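Endo-1,4-beta-xylanase C (Paenibacillus barcinonensis, PDB 4XUR) hydrolyses internal beta-1,4-xylosidic linkages of xylan, and the part described here is its second CBM22 module, a xylan-binding beta-sandwich domain with xylotetraose bound. Local coordinates at residues R48-S53 against F164-V169; G61-V66 against G141-A146; Q91-S96 against A146-K151; A111-T116 against I126-I131. All blocks are in the same frame, centred on the assembly; numbering follows the deposited sequence.

Interaction 1 (R48-S53 against F164-V169). With CA (calcium ion), chain G.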
loop_
_atom_site.group_PDB
_atom_site.type_symbol
_atom_site.label_atom_id
_atom_site.label_comp_id
_atom_site.label_asym_id
_atom_site.label_seq_id
_atom_site.Cartn_x
_atom_site.Cartn_y
_atom_site.Cartn_z
ATOM N N ARG A 48 14.118 -9.857 2.212
ATOM C CA ARG A 48 13.884 -8.624 1.469
ATOM C C ARG A 48 12.446 -8.129 1.606
ATOM O O ARG A 48 11.509 -8.934 1.771
ATOM C CB ARG A 48 14.254 -8.799 -0.004
ATOM C CG ARG A 48 15.711 -9.278 -0.176
ATOM C CD ARG A 48 16.299 -9.027 -1.518
ATOM N NE ARG A 48 17.599 -9.715 -1.642
ATOM C CZ ARG A 48 18.305 -9.807 -2.762
ATOM N NH1 ARG A 48 17.891 -9.226 -3.869
ATOM N NH2 ARG A 48 19.454 -10.466 -2.744
ATOM N N SER A 49 12.310 -6.807 1.536
ATOM C CA SER A 49 10.979 -6.161 1.673
ATOM C C SER A 49 11.073 -4.777 1.116
ATOM O O SER A 49 12.109 -4.338 0.690
ATOM C CB SER A 49 10.559 -6.198 3.137
ATOM O OG SER A 49 11.416 -5.408 3.945
ATOM N N LEU A 50 9.941 -4.039 1.093
ATOM C CA LEU A 50 9.920 -2.752 0.482
ATOM C C LEU A 50 9.809 -1.703 1.543
ATOM O O LEU A 50 8.807 -1.612 2.239
ATOM C CB LEU A 50 8.689 -2.657 -0.457
ATOM C CG LEU A 50 8.561 -1.311 -1.195
ATOM C CD1 LEU A 50 9.816 -0.981 -1.974
ATOM C CD2 LEU A 50 7.312 -1.388 -2.069
ATOM N N LYS A 51 10.885 -0.888 1.702
ATOM C CA LYS A 51 10.930 0.176 2.647
ATOM C C LYS A 51 10.516 1.475 2.019
ATOM O O LYS A 51 11.037 1.825 0.971
ATOM C CB LYS A 51 12.317 0.329 3.259
ATOM C CG LYS A 51 12.368 1.347 4.428
ATOM C CD LYS A 51 13.802 1.557 4.982
ATOM C CE LYS A 51 13.708 2.350 6.313
ATOM N NZ LYS A 51 14.861 2.144 7.224
ATOM N N THR A 52 9.593 2.175 2.657
ATOM C CA THR A 52 9.260 3.547 2.259
ATOM C C THR A 52 9.766 4.484 3.371
ATOM O O THR A 52 9.461 4.312 4.539
ATOM C CB THR A 52 7.720 3.750 2.066
ATOM O OG1 THR A 52 7.252 2.784 1.124
ATOM C CG2 THR A 52 7.440 5.164 1.626
ATOM N N SER A 53 10.472 5.523 2.961
ATOM C CA SER A 53 11.092 6.491 3.876
ATOM C C SER A 53 11.048 7.851 3.275
ATOM O O SER A 53 10.598 8.030 2.132
ATOM C CB SER A 53 12.569 6.083 4.160
ATOM O OG SER A 53 13.339 6.185 2.983
ATOM N N PHE A 164 8.341 2.883 6.982
ATOM C CA PHE A 164 7.803 1.567 7.245
ATOM C C PHE A 164 8.021 0.615 6.048
ATOM O O PHE A 164 8.330 1.042 4.965
ATOM C CB PHE A 164 6.315 1.599 7.641
ATOM C CG PHE A 164 5.375 2.076 6.551
ATOM C CD1 PHE A 164 4.930 1.211 5.603
ATOM C CD2 PHE A 164 4.964 3.387 6.522
ATOM C CE1 PHE A 164 4.071 1.666 4.607
ATOM C CE2 PHE A 164 4.074 3.836 5.556
ATOM C CZ PHE A 164 3.650 2.941 4.594
ATOM N N TYR A 165 7.897 -0.658 6.353
ATOM C CA TYR A 165 8.153 -1.778 5.440
ATOM C C TYR A 165 6.859 -2.448 5.078
ATOM O O TYR A 165 5.975 -2.553 5.910
ATOM C CB TYR A 165 9.056 -2.844 6.115
ATOM C CG TYR A 165 10.375 -2.255 6.632
ATOM C CD1 TYR A 165 10.422 -1.620 7.886
ATOM C CD2 TYR A 165 11.505 -2.263 5.825
ATOM C CE1 TYR A 165 11.644 -1.057 8.359
ATOM C CE2 TYR A 165 12.711 -1.695 6.252
ATOM C CZ TYR A 165 12.759 -1.120 7.545
ATOM O OH TYR A 165 13.936 -0.553 7.980
ATOM N N VAL A 166 6.748 -2.899 3.825
ATOM C CA VAL A 166 5.709 -3.867 3.458
ATOM C C VAL A 166 6.309 -5.094 2.758
ATOM O O VAL A 166 7.394 -4.987 2.188
ATOM C CB VAL A 166 4.601 -3.303 2.507
ATOM C CG1 VAL A 166 3.885 -2.117 3.162
ATOM C CG2 VAL A 166 5.153 -2.898 1.163
ATOM N N ASP A 167 5.636 -6.216 2.854
ATOM C CA ASP A 167 6.091 -7.490 2.279
ATOM C C ASP A 167 4.910 -8.436 2.044
ATOM O O ASP A 167 3.817 -8.239 2.567
ATOM C CB ASP A 167 7.127 -8.156 3.226
ATOM C CG ASP A 167 8.064 -9.101 2.542
ATOM O OD1 ASP A 167 8.123 -9.200 1.280
ATOM O OD2 ASP A 167 8.823 -9.743 3.307
ATOM N N ASP A 168 5.134 -9.458 1.222
ATOM C CA ASP A 168 4.170 -10.557 1.014
ATOM C C ASP A 168 2.757 -10.042 0.626
ATOM O O ASP A 168 1.743 -10.423 1.245
ATOM C CB ASP A 168 4.121 -11.491 2.231
ATOM C CG ASP A 168 5.383 -12.358 2.360
ATOM O OD1 ASP A 168 6.124 -12.567 1.341
ATOM O OD2 ASP A 168 5.662 -12.812 3.502
ATOM N N VAL A 169 2.727 -9.173 -0.366
ATOM C CA VAL A 169 1.488 -8.603 -0.900
ATOM C C VAL A 169 0.893 -9.661 -1.820
ATOM O O VAL A 169 1.601 -10.228 -2.673
ATOM C CB VAL A 169 1.750 -7.346 -1.738
ATOM C CG1 VAL A 169 0.429 -6.805 -2.228
ATOM C CG2 VAL A 169 2.463 -6.277 -0.921
HETATM CA CA CA G . 10.086 -10.704 1.339
HETATM O O HOH W 1 6.885 0.373 2.543
HETATM O O HOH W 2 8.911 -12.564 1.439
#
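Leu50 and Val166 form a hydrogen-bonded antiparallel pair between strands 48-53 and 164-169, neighbours in one sheet of the CBM22 beta-sandwich. The axes of the two short strand segments run at 148° and approach to 4.7 Å. Backbone bonds join Leu50 with Val166 and Thr52 with Phe164 in both directions; that from Thr52 N to Phe164 O, 2.9 Å, is nearly straight. Water 1 donates to Leu50 O and Phe164 O and accepts from Thr52 OG1, adding a bridge beside this ladder.

The apolar packing is divided between the two faces of the sheet. Leu50 and Val166 lie side by side on the one that also carries Thr52 and Phe164, where Phe164 packs across the sandwich on Ala146 of strand 139-147 and Val166 on Phe80 of strand 75-83. On the other, Lys51 runs alongside Tyr165: its CG stands anti to the backbone N (chi1 -172°) and the chain stays extended, so that its methylenes follow the CD2-CE2 side of the ring obliquely, Lys51 CG lying 3.6 Å from Tyr165 CE2. The ammonium then reaches the phenol, with a hydrogen bond of 2.9 Å from Lys51 NZ to Tyr165 OH.

Metal coordination closes the end of the pair. Calcium takes Arg48 O at 2.3 Å and both carboxylate oxygens of Asp167, while Asp19, Glu21 and Ser46 supply the remaining protein ligands. His44 N also donates to Asp167 OD2, which should help to fix the carboxylate's rotation. Water 2, 2.2 Å from the calcium ion, donates a hydrogen bond to Asp168 OD1.

Interaction 2 (G61-V66 against G141-A146). With XYP (beta-D-xylopyranose), chain D.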
loop_
_atom_site.group_PDB
_atom_site.type_symbol
_atom_site.label_atom_id
_atom_site.label_comp_id
_atom_site.label_asym_id
_atom_site.label_seq_id
_atom_site.Cartn_x
_atom_site.Cartn_y
_atom_site.Cartn_z
ATOM N N GLY A 61 3.497 6.737 0.696
ATOM C CA GLY A 61 3.509 5.297 0.893
ATOM C C GLY A 61 3.689 4.551 -0.397
ATOM O O GLY A 61 3.623 5.175 -1.477
ATOM N N PRO A 62 3.972 3.233 -0.310
ATOM C CA PRO A 62 4.261 2.480 -1.543
ATOM C C PRO A 62 2.951 2.132 -2.294
ATOM O O PRO A 62 2.008 1.692 -1.646
ATOM C CB PRO A 62 4.937 1.190 -0.989
ATOM C CG PRO A 62 4.302 1.005 0.355
ATOM C CD PRO A 62 3.916 2.371 0.873
ATOM N N LEU A 63 2.938 2.337 -3.577
ATOM C CA LEU A 63 1.729 2.097 -4.394
ATOM C C LEU A 63 2.100 1.247 -5.597
ATOM O O LEU A 63 3.192 1.405 -6.168
ATOM C CB LEU A 63 1.181 3.425 -4.894
ATOM C CG LEU A 63 -0.000 3.505 -5.873
ATOM C CD1 LEU A 63 -0.787 4.817 -5.682
ATOM C CD2 LEU A 63 0.374 3.443 -7.369
ATOM N N VAL A 64 1.156 0.419 -6.033
ATOM C CA VAL A 64 1.230 -0.312 -7.295
ATOM C C VAL A 64 -0.122 -0.415 -8.019
ATOM O O VAL A 64 -1.165 -0.701 -7.408
ATOM C CB VAL A 64 1.907 -1.716 -7.052
ATOM C CG1 VAL A 64 1.030 -2.675 -6.194
ATOM C CG2 VAL A 64 2.231 -2.405 -8.398
ATOM N N GLU A 65 -0.079 -0.195 -9.319
ATOM C CA GLU A 65 -1.240 -0.356 -10.222
ATOM C C GLU A 65 -1.591 -1.859 -10.266
ATOM O O GLU A 65 -0.722 -2.697 -10.629
ATOM C CB GLU A 65 -0.916 0.158 -11.616
ATOM C CG GLU A 65 -2.022 -0.089 -12.633
ATOM C CD GLU A 65 -3.277 0.687 -12.388
ATOM O OE1 GLU A 65 -3.224 1.926 -12.539
ATOM O OE2 GLU A 65 -4.360 0.094 -12.062
ATOM N N VAL A 66 -2.833 -2.195 -9.958
ATOM C CA VAL A 66 -3.237 -3.617 -10.045
ATOM C C VAL A 66 -4.439 -3.954 -10.957
ATOM O O VAL A 66 -4.775 -5.120 -11.091
ATOM C CB VAL A 66 -3.478 -4.219 -8.656
ATOM C CG1 VAL A 66 -2.141 -4.189 -7.820
ATOM C CG2 VAL A 66 -4.655 -3.560 -7.967
ATOM N N GLY A 141 -7.836 2.972 -13.801
ATOM C CA GLY A 141 -6.748 2.624 -12.821
ATOM C C GLY A 141 -7.258 2.269 -11.452
ATOM O O GLY A 141 -8.237 2.838 -10.964
ATOM N N LEU A 142 -6.649 1.261 -10.839
ATOM C CA LEU A 142 -6.975 0.867 -9.501
ATOM C C LEU A 142 -5.673 0.389 -8.848
ATOM O O LEU A 142 -5.177 -0.693 -9.172
ATOM C CB LEU A 142 -8.018 -0.278 -9.512
ATOM C CG LEU A 142 -8.633 -0.761 -8.170
ATOM C CD1 LEU A 142 -10.056 -1.336 -8.373
ATOM C CD2 LEU A 142 -7.792 -1.780 -7.471
ATOM N N ARG A 143 -5.170 1.179 -7.923
ATOM C CA ARG A 143 -3.822 0.945 -7.377
ATOM C C ARG A 143 -3.941 0.763 -5.907
ATOM O O ARG A 143 -4.577 1.567 -5.190
ATOM C CB ARG A 143 -2.924 2.141 -7.700
ATOM C CG ARG A 143 -2.876 2.542 -9.149
ATOM C CD ARG A 143 -3.513 3.887 -9.418
ATOM N NE ARG A 143 -3.691 4.170 -10.873
ATOM C CZ ARG A 143 -3.910 5.337 -11.424
ATOM N NH1 ARG A 143 -4.006 6.465 -10.735
ATOM N NH2 ARG A 143 -4.005 5.399 -12.745
ATOM N N MET A 144 -3.333 -0.297 -5.429
ATOM C CA MET A 144 -3.295 -0.528 -3.991
ATOM C C MET A 144 -2.132 0.247 -3.379
ATOM O O MET A 144 -1.100 0.372 -3.980
ATOM C CB MET A 144 -3.197 -1.984 -3.664
ATOM C CG MET A 144 -1.893 -2.657 -4.059
ATOM S SD MET A 144 -1.914 -4.369 -3.486
ATOM C CE MET A 144 -1.922 -4.093 -1.713
ATOM N N TYR A 145 -2.289 0.761 -2.150
ATOM C CA TYR A 145 -1.185 1.415 -1.487
ATOM C C TYR A 145 -1.305 1.342 0.016
ATOM O O TYR A 145 -2.411 1.034 0.524
ATOM C CB TYR A 145 -1.002 2.883 -1.957
ATOM C CG TYR A 145 -2.071 3.875 -1.614
ATOM C CD1 TYR A 145 -3.176 4.000 -2.433
ATOM C CD2 TYR A 145 -1.928 4.775 -0.540
ATOM C CE1 TYR A 145 -4.151 4.941 -2.165
ATOM C CE2 TYR A 145 -2.901 5.726 -0.250
ATOM C CZ TYR A 145 -3.991 5.822 -1.088
ATOM O OH TYR A 145 -4.990 6.767 -0.854
ATOM N N ALA A 146 -0.183 1.592 0.703
ATOM C CA ALA A 146 -0.219 1.692 2.165
ATOM C C ALA A 146 0.097 3.091 2.589
ATOM O O ALA A 146 0.864 3.784 1.956
ATOM C CB ALA A 146 0.812 0.731 2.805
HETATM C C1 XYP D . -5.575 10.919 0.076
HETATM C C2 XYP D . -5.371 9.933 1.226
HETATM C C3 XYP D . -6.589 9.041 1.438
HETATM C C4 XYP D . -7.864 9.914 1.514
HETATM C C5 XYP D . -7.934 10.904 0.348
HETATM O O2 XYP D . -4.274 9.080 0.924
HETATM O O3 XYP D . -6.471 8.298 2.625
HETATM O O4 XYP D . -8.993 9.011 1.459
HETATM O O5 XYP D . -6.780 11.718 0.332
HETATM O O HOH W 3 -3.977 3.401 -14.968
#
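Glu65 and Arg143, a non-hydrogen-bonded pair of antiparallel strands 63-65 and 141-146, meet in a salt bridge, with Glu65 OE1 2.8 Å from Arg143 NE. The oxygen lies near the guanidinium plane, yet the donor comes from above the carboxylate, and the two planes stand 79° apart. A bend at chi2 (67°) turns the carboxylate toward strand 141-146, where Glu65 OE2 accepts from Leu142 N at 2.8 Å on its syn side. Water 3 links OE1 to Arg143 NH2, while Glu98 and Glu100 form salt bridges with the outer guanidinium nitrogens. With an alanine here in place of Glu65, Leu142 N would probably lose this acceptor and Arg143 NE its charged mate.

Val66, also heavily buried, places CG2 3.6 Å from Leu142 CD2, and its N donates to Leu142 O. At the other end of the pair, Tyr145 points its hydroxyl into the xylan-binding cleft and donates to O2 of a bound xylose, 3.0 Å from Tyr145 OH. Strand 63-65 is one edge strand of its four-stranded sheet; beyond strand 139-147 lies strand 90-101, while Met144 and Ala146 pack on strands 75-83 and 164-173 of the facing sheet.

Interaction 3 (Q91-S96 against A146-K151). With XYP (beta-D-xylopyranose), chain D; XYP (beta-D-xylopyranose), chain B.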
loop_
_atom_site.group_PDB
_atom_site.type_symbol
_atom_site.label_atom_id
_atom_site.label_comp_id
_atom_site.label_asym_id
_atom_site.label_seq_id
_atom_site.Cartn_x
_atom_site.Cartn_y
_atom_site.Cartn_z
ATOM N N GLN A 91 1.329 2.271 16.045
ATOM C CA GLN A 91 0.882 3.169 15.001
ATOM C C GLN A 91 -0.099 2.374 14.049
ATOM O O GLN A 91 0.150 1.233 13.767
ATOM C CB GLN A 91 2.098 3.699 14.232
ATOM C CG GLN A 91 1.806 4.538 12.976
ATOM C CD GLN A 91 1.068 5.819 13.283
ATOM O OE1 GLN A 91 1.560 6.633 14.069
ATOM N NE2 GLN A 91 -0.102 6.026 12.658
ATOM N N VAL A 92 -1.126 3.068 13.591
ATOM C CA VAL A 92 -2.083 2.510 12.622
ATOM C C VAL A 92 -1.453 2.580 11.237
ATOM O O VAL A 92 -0.875 3.611 10.864
ATOM C CB VAL A 92 -3.395 3.349 12.607
ATOM C CG1 VAL A 92 -4.285 2.892 11.489
ATOM C CG2 VAL A 92 -4.040 3.259 14.013
ATOM N N ILE A 93 -1.611 1.525 10.457
ATOM C CA ILE A 93 -1.278 1.606 9.005
ATOM C C ILE A 93 -2.540 1.202 8.239
ATOM O O ILE A 93 -3.225 0.299 8.634
ATOM C CB ILE A 93 -0.100 0.687 8.640
ATOM C CG1 ILE A 93 1.206 1.263 9.173
ATOM C CG2 ILE A 93 0.066 0.579 7.133
ATOM C CD1 ILE A 93 1.741 2.475 8.420
ATOM N N ASN A 94 -2.795 1.886 7.140
ATOM C CA ASN A 94 -4.018 1.657 6.379
ATOM C C ASN A 94 -3.632 1.026 5.062
ATOM O O ASN A 94 -2.582 1.349 4.470
ATOM C CB ASN A 94 -4.711 3.023 6.095
ATOM C CG ASN A 94 -5.355 3.634 7.343
ATOM O OD1 ASN A 94 -5.387 3.014 8.416
ATOM N ND2 ASN A 94 -5.846 4.860 7.216
ATOM N N GLY A 95 -4.454 0.107 4.583
ATOM C CA GLY A 95 -4.391 -0.268 3.140
ATOM C C GLY A 95 -5.469 0.516 2.400
ATOM O O GLY A 95 -6.618 0.573 2.847
ATOM N N SER A 96 -5.092 1.117 1.263
ATOM C CA SER A 96 -5.995 1.968 0.476
ATOM C C SER A 96 -5.932 1.695 -1.020
ATOM O O SER A 96 -4.992 1.069 -1.529
ATOM C CB SER A 96 -5.697 3.417 0.753
ATOM O OG SER A 96 -5.869 3.750 2.100
ATOM N N ALA A 146 -0.183 1.592 0.703
ATOM C CA ALA A 146 -0.219 1.692 2.165
ATOM C C ALA A 146 0.097 3.091 2.589
ATOM O O ALA A 146 0.864 3.784 1.956
ATOM C CB ALA A 146 0.812 0.731 2.805
ATOM N N GLU A 147 -0.474 3.480 3.745
ATOM C CA GLU A 147 -0.291 4.832 4.272
ATOM C C GLU A 147 -0.638 4.849 5.757
ATOM O O GLU A 147 -1.051 3.874 6.319
ATOM C CB GLU A 147 -1.184 5.806 3.550
ATOM C CG GLU A 147 -2.685 5.551 3.737
ATOM C CD GLU A 147 -3.531 6.537 2.990
ATOM O OE1 GLU A 147 -3.067 7.683 2.668
ATOM O OE2 GLU A 147 -4.699 6.182 2.721
ATOM N N THR A 148 -0.434 6.005 6.389
ATOM C CA THR A 148 -0.961 6.244 7.762
ATOM C C THR A 148 -2.270 7.069 7.689
ATOM O O THR A 148 -2.636 7.644 6.666
ATOM C CB THR A 148 0.094 6.928 8.656
ATOM O OG1 THR A 148 0.717 8.016 7.975
ATOM C CG2 THR A 148 1.131 5.958 8.979
ATOM N N PRO A 149 -2.994 7.084 8.802
ATOM C CA PRO A 149 -4.332 7.771 8.706
ATOM C C PRO A 149 -4.263 9.225 8.278
ATOM O O PRO A 149 -3.421 9.969 8.686
ATOM C CB PRO A 149 -4.855 7.631 10.145
ATOM C CG PRO A 149 -4.264 6.368 10.649
ATOM C CD PRO A 149 -2.858 6.359 10.053
ATOM N N TRP A 150 -5.206 9.615 7.415
ATOM C CA TRP A 150 -5.258 10.890 6.757
ATOM C C TRP A 150 -5.585 12.126 7.628
ATOM O O TRP A 150 -6.333 11.971 8.559
ATOM C CB TRP A 150 -6.436 10.694 5.780
ATOM C CG TRP A 150 -7.001 11.875 5.319
ATOM C CD1 TRP A 150 -8.256 12.415 5.644
ATOM C CD2 TRP A 150 -6.385 12.751 4.423
ATOM N NE1 TRP A 150 -8.414 13.611 4.968
ATOM C CE2 TRP A 150 -7.274 13.838 4.213
ATOM C CE3 TRP A 150 -5.144 12.764 3.806
ATOM C CZ2 TRP A 150 -6.958 14.886 3.373
ATOM C CZ3 TRP A 150 -4.840 13.772 3.007
ATOM C CH2 TRP A 150 -5.735 14.836 2.766
ATOM N N LYS A 151 -5.051 13.334 7.408
ATOM C CA LYS A 151 -3.612 13.691 7.316
ATOM C C LYS A 151 -3.213 14.760 8.421
ATOM O O LYS A 151 -2.662 14.370 9.452
ATOM C CB LYS A 151 -3.187 14.157 5.940
ATOM C CG LYS A 151 -1.730 14.618 5.920
ATOM C CD LYS A 151 -1.301 15.303 4.643
ATOM C CE LYS A 151 -2.478 15.928 3.879
ATOM N NZ LYS A 151 -2.124 17.145 3.069
HETATM C C1 XYP D . -5.575 10.919 0.076
HETATM C C2 XYP D . -5.371 9.933 1.226
HETATM C C3 XYP D . -6.589 9.041 1.438
HETATM C C4 XYP D . -7.864 9.914 1.514
HETATM C C5 XYP D . -7.934 10.904 0.348
HETATM O O2 XYP D . -4.274 9.080 0.924
HETATM O O3 XYP D . -6.471 8.298 2.625
HETATM O O4 XYP D . -8.993 9.011 1.459
HETATM O O5 XYP D . -6.780 11.718 0.332
HETATM C C1 XYP B . -2.391 13.275 -3.222
HETATM C C2 XYP B . -3.332 14.231 -2.556
HETATM C C3 XYP B . -3.767 13.755 -1.203
HETATM C C4 XYP B . -4.283 12.306 -1.314
HETATM C C5 XYP B . -3.280 11.425 -2.042
HETATM O O2 XYP B . -2.669 15.539 -2.431
HETATM O O3 XYP B . -4.817 14.563 -0.685
HETATM O O4 XYP B . -4.480 11.802 -0.027
HETATM O O5 XYP B . -3.009 11.956 -3.328
#
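Glu147 OE2 accepts two hydrogen bonds, one from Ser96 OG at 2.8 Å and one from O3 of the chain D xylose. The serine hydroxyl arrives on the anti side of the carboxylate, 23° out of its plane. The other oxygen, Glu147 OE1, takes O2 of the same sugar at 2.5 Å, so the carboxylate grips two adjacent hydroxyls while Ser96, from the second shell, probably helps to set its rotation. The side chain leaves its backbone with CG between N and the carbonyl carbon (chi1 64°) and then runs extended beyond CG, which carries the acid out to the ligand.

Trp150 joins the same site without touching strand 91-96. One face of its indole carries the xylose of chain D, with O5 toward the rim, and Lys151 CB lies over the opposite face; CH2 of Trp150 also comes 3.6 Å from O3 of the chain B xylose. An aromatic face laid against a sugar, combined with hydrogen bonds to its hydroxyls, is characteristic of carbohydrate-binding modules, here a CBM22 beta-sandwich whose pocket also includes Arg31, Tyr59, Tyr110 and Tyr145.

Behind the sugar, Asn94 and Glu147 are an antiparallel hydrogen-bonded pair, with Asn94 N 2.8 Å from Glu147 O in an almost straight bond (176°). Past this pair strand 139-147 ends and the chain turns off. Pro149 fits its ring against Val92, Pro149 CG to Val92 CG1 at 3.6 Å, and its CA lies near Asn94 ND2, while Asn94 OD1 bonds to Ser115. Thr148 CG2 touches Ile93 CD1, also 3.6 Å away, its hydroxyl being taken up by Asp160 and Arg55.

Interaction 4 (A111-T116 against I126-I131)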
loop_
_atom_site.group_PDB
_atom_site.type_symbol
_atom_site.label_atom_id
_atom_site.label_comp_id
_atom_site.label_asym_id
_atom_site.label_seq_id
_atom_site.Cartn_x
_atom_site.Cartn_y
_atom_site.Cartn_z
ATOM N N ALA A 111 -9.969 5.313 -1.287
ATOM C CA ALA A 111 -10.761 4.552 -0.293
ATOM C C ALA A 111 -9.848 3.661 0.502
ATOM O O ALA A 111 -9.014 2.981 -0.055
ATOM C CB ALA A 111 -11.736 3.714 -0.997
ATOM N N MET A 112 -10.024 3.675 1.837
ATOM C CA MET A 112 -9.410 2.689 2.716
ATOM C C MET A 112 -10.211 1.396 2.706
ATOM O O MET A 112 -11.402 1.414 3.008
ATOM C CB MET A 112 -9.362 3.223 4.159
ATOM C CG MET A 112 -8.422 2.479 5.085
ATOM S SD MET A 112 -8.895 2.722 6.814
ATOM C CE MET A 112 -8.965 4.488 6.877
ATOM N N PHE A 113 -9.546 0.294 2.437
ATOM C CA PHE A 113 -10.115 -0.999 2.515
ATOM C C PHE A 113 -9.763 -1.772 3.794
ATOM O O PHE A 113 -10.496 -2.763 4.156
ATOM C CB PHE A 113 -9.770 -1.834 1.244
ATOM C CG PHE A 113 -8.311 -2.217 1.122
ATOM C CD1 PHE A 113 -7.787 -3.311 1.813
ATOM C CD2 PHE A 113 -7.479 -1.493 0.296
ATOM C CE1 PHE A 113 -6.442 -3.658 1.660
ATOM C CE2 PHE A 113 -6.142 -1.848 0.129
ATOM C CZ PHE A 113 -5.636 -2.941 0.786
ATOM N N ALA A 114 -8.732 -1.376 4.508
ATOM C CA ALA A 114 -8.395 -2.018 5.746
ATOM C C ALA A 114 -7.378 -1.197 6.556
ATOM O O ALA A 114 -6.672 -0.362 6.003
ATOM C CB ALA A 114 -7.831 -3.413 5.493
ATOM N N SER A 115 -7.332 -1.500 7.859
ATOM C CA SER A 115 -6.538 -0.785 8.853
ATOM C C SER A 115 -6.233 -1.706 9.998
ATOM O O SER A 115 -7.132 -2.431 10.420
ATOM C CB SER A 115 -7.343 0.374 9.393
ATOM O OG SER A 115 -6.658 1.048 10.463
ATOM N N THR A 116 -4.979 -1.700 10.508
ATOM C CA THR A 116 -4.612 -2.421 11.715
ATOM C C THR A 116 -3.638 -1.559 12.533
ATOM O O THR A 116 -2.961 -0.688 11.975
ATOM C CB THR A 116 -3.982 -3.801 11.458
ATOM O OG1 THR A 116 -2.637 -3.657 10.982
ATOM C CG2 THR A 116 -4.729 -4.603 10.447
ATOM N N ILE A 126 -2.415 -6.909 6.976
ATOM C CA ILE A 126 -3.576 -6.068 6.662
ATOM C C ILE A 126 -4.328 -6.764 5.509
ATOM O O ILE A 126 -3.705 -7.086 4.523
ATOM C CB ILE A 126 -3.122 -4.661 6.235
ATOM C CG1 ILE A 126 -2.432 -3.919 7.392
ATOM C CG2 ILE A 126 -4.291 -3.868 5.667
ATOM C CD1 ILE A 126 -1.010 -4.284 7.581
ATOM N N GLU A 127 -5.625 -7.004 5.661
ATOM C CA GLU A 127 -6.359 -7.698 4.617
ATOM C C GLU A 127 -7.831 -7.297 4.546
ATOM O O GLU A 127 -8.460 -6.933 5.528
ATOM C CB GLU A 127 -6.198 -9.199 4.798
ATOM C CG GLU A 127 -7.022 -9.778 5.961
ATOM C CD GLU A 127 -6.868 -11.292 6.057
ATOM O OE1 GLU A 127 -6.702 -11.965 4.997
ATOM O OE2 GLU A 127 -6.918 -11.827 7.177
ATOM N N ALA A 128 -8.393 -7.374 3.326
ATOM C CA ALA A 128 -9.839 -7.248 3.120
ATOM C C ALA A 128 -10.236 -7.774 1.751
ATOM O O ALA A 128 -9.406 -7.883 0.838
ATOM C CB ALA A 128 -10.288 -5.806 3.250
ATOM N N ASP A 129 -11.510 -8.086 1.601
ATOM C CA ASP A 129 -12.119 -8.179 0.212
ATOM C C ASP A 129 -12.265 -6.758 -0.328
ATOM O O ASP A 129 -12.704 -5.825 0.364
ATOM C CB ASP A 129 -13.487 -8.841 0.235
ATOM C CG ASP A 129 -13.462 -10.353 0.336
ATOM O OD1 ASP A 129 -12.414 -10.997 0.445
ATOM O OD2 ASP A 129 -14.579 -10.904 0.268
ATOM N N ILE A 130 -11.995 -6.610 -1.619
ATOM C CA ILE A 130 -12.398 -5.354 -2.310
ATOM C C ILE A 130 -13.183 -5.677 -3.587
ATOM O O ILE A 130 -13.054 -6.761 -4.177
ATOM C CB ILE A 130 -11.185 -4.502 -2.669
ATOM C CG1 ILE A 130 -10.263 -5.197 -3.663
ATOM C CG2 ILE A 130 -10.458 -4.101 -1.425
ATOM C CD1 ILE A 130 -9.746 -4.301 -4.769
ATOM N N ILE A 131 -13.968 -4.686 -4.018
ATOM C CA ILE A 131 -14.747 -4.769 -5.241
ATOM C C ILE A 131 -13.930 -4.010 -6.313
ATOM O O ILE A 131 -13.451 -2.879 -6.101
ATOM C CB ILE A 131 -16.150 -4.095 -4.973
ATOM C CG1 ILE A 131 -16.985 -5.039 -4.159
ATOM C CG2 ILE A 131 -16.860 -3.690 -6.280
ATOM C CD1 ILE A 131 -18.036 -4.360 -3.342
#
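Ile126 meets strand 111-116 with both branches of its side chain. From CB, the CG2 methyl stands anti to the backbone N and reaches Ala114 CB at 3.6 Å. The other branch, CG1, lies beside the backbone N (chi1 -65°) and comes 3.6 Å from Thr116 OG1, with Thr116 CG2 a little farther off. At the tip, CD1 stays near the same hydroxyl oxygen, 3.8 Å from Thr116 OG1, which is buried here among carbons without a polar partner. A glycine in place of Ile126 would probably open a gap beside Ala114 and Thr116 and strip the packing from both.

The contact continues along the strands with small side chains. Ala114 CB also approaches Glu127 O, and Ala128 CB sits 3.2 Å from Phe113 O and at the edge of the Phe113 ring, near its plane. Farther on, Phe113 crosses Ile130 obliquely, its CB 3.6 Å from Ile130 CG2.

No hydrogen bond joins the two segments, whose axes come no closer than 6.1 Å, at an angle of 147°: this is packing between the two sheets of the beta-sandwich. Strand 109-119 is the other edge strand of the four-stranded sheet, where Phe113 and Ala114 form a classic beta bulge opposite Gly95 of strand 90-101. Strand 124-131 pairs with strand 75-83 in the other sheet, and there Ile126 packs on Phe80 and Ala82, Ile130 on Val76.

Overall arrangement
Interactions 1, 2 and 3 are buried strand pairings, whereas interaction 4 is partly buried and joins the two sheets by packing, without a hydrogen bond. Interaction 1 belongs to one sheet and ends at calcium; interactions 2 and 3 lie in the other, share Ala146 on strand 139-147, and both reach the chain D xylose. Polar side-chain contacts include those at the metal and the sugar, a salt bridge in interaction 2 and the lysine-tyrosine bond of interaction 1. Between the sheets the contacts turn apolar: Phe164 of interaction 1 packs on Pro62, Ala146 and Ile93. Interactions 3 and 4 meet through backbone bonds at Gly95, while interactions 1 and 4 do not touch, their centres about 17 Å apart.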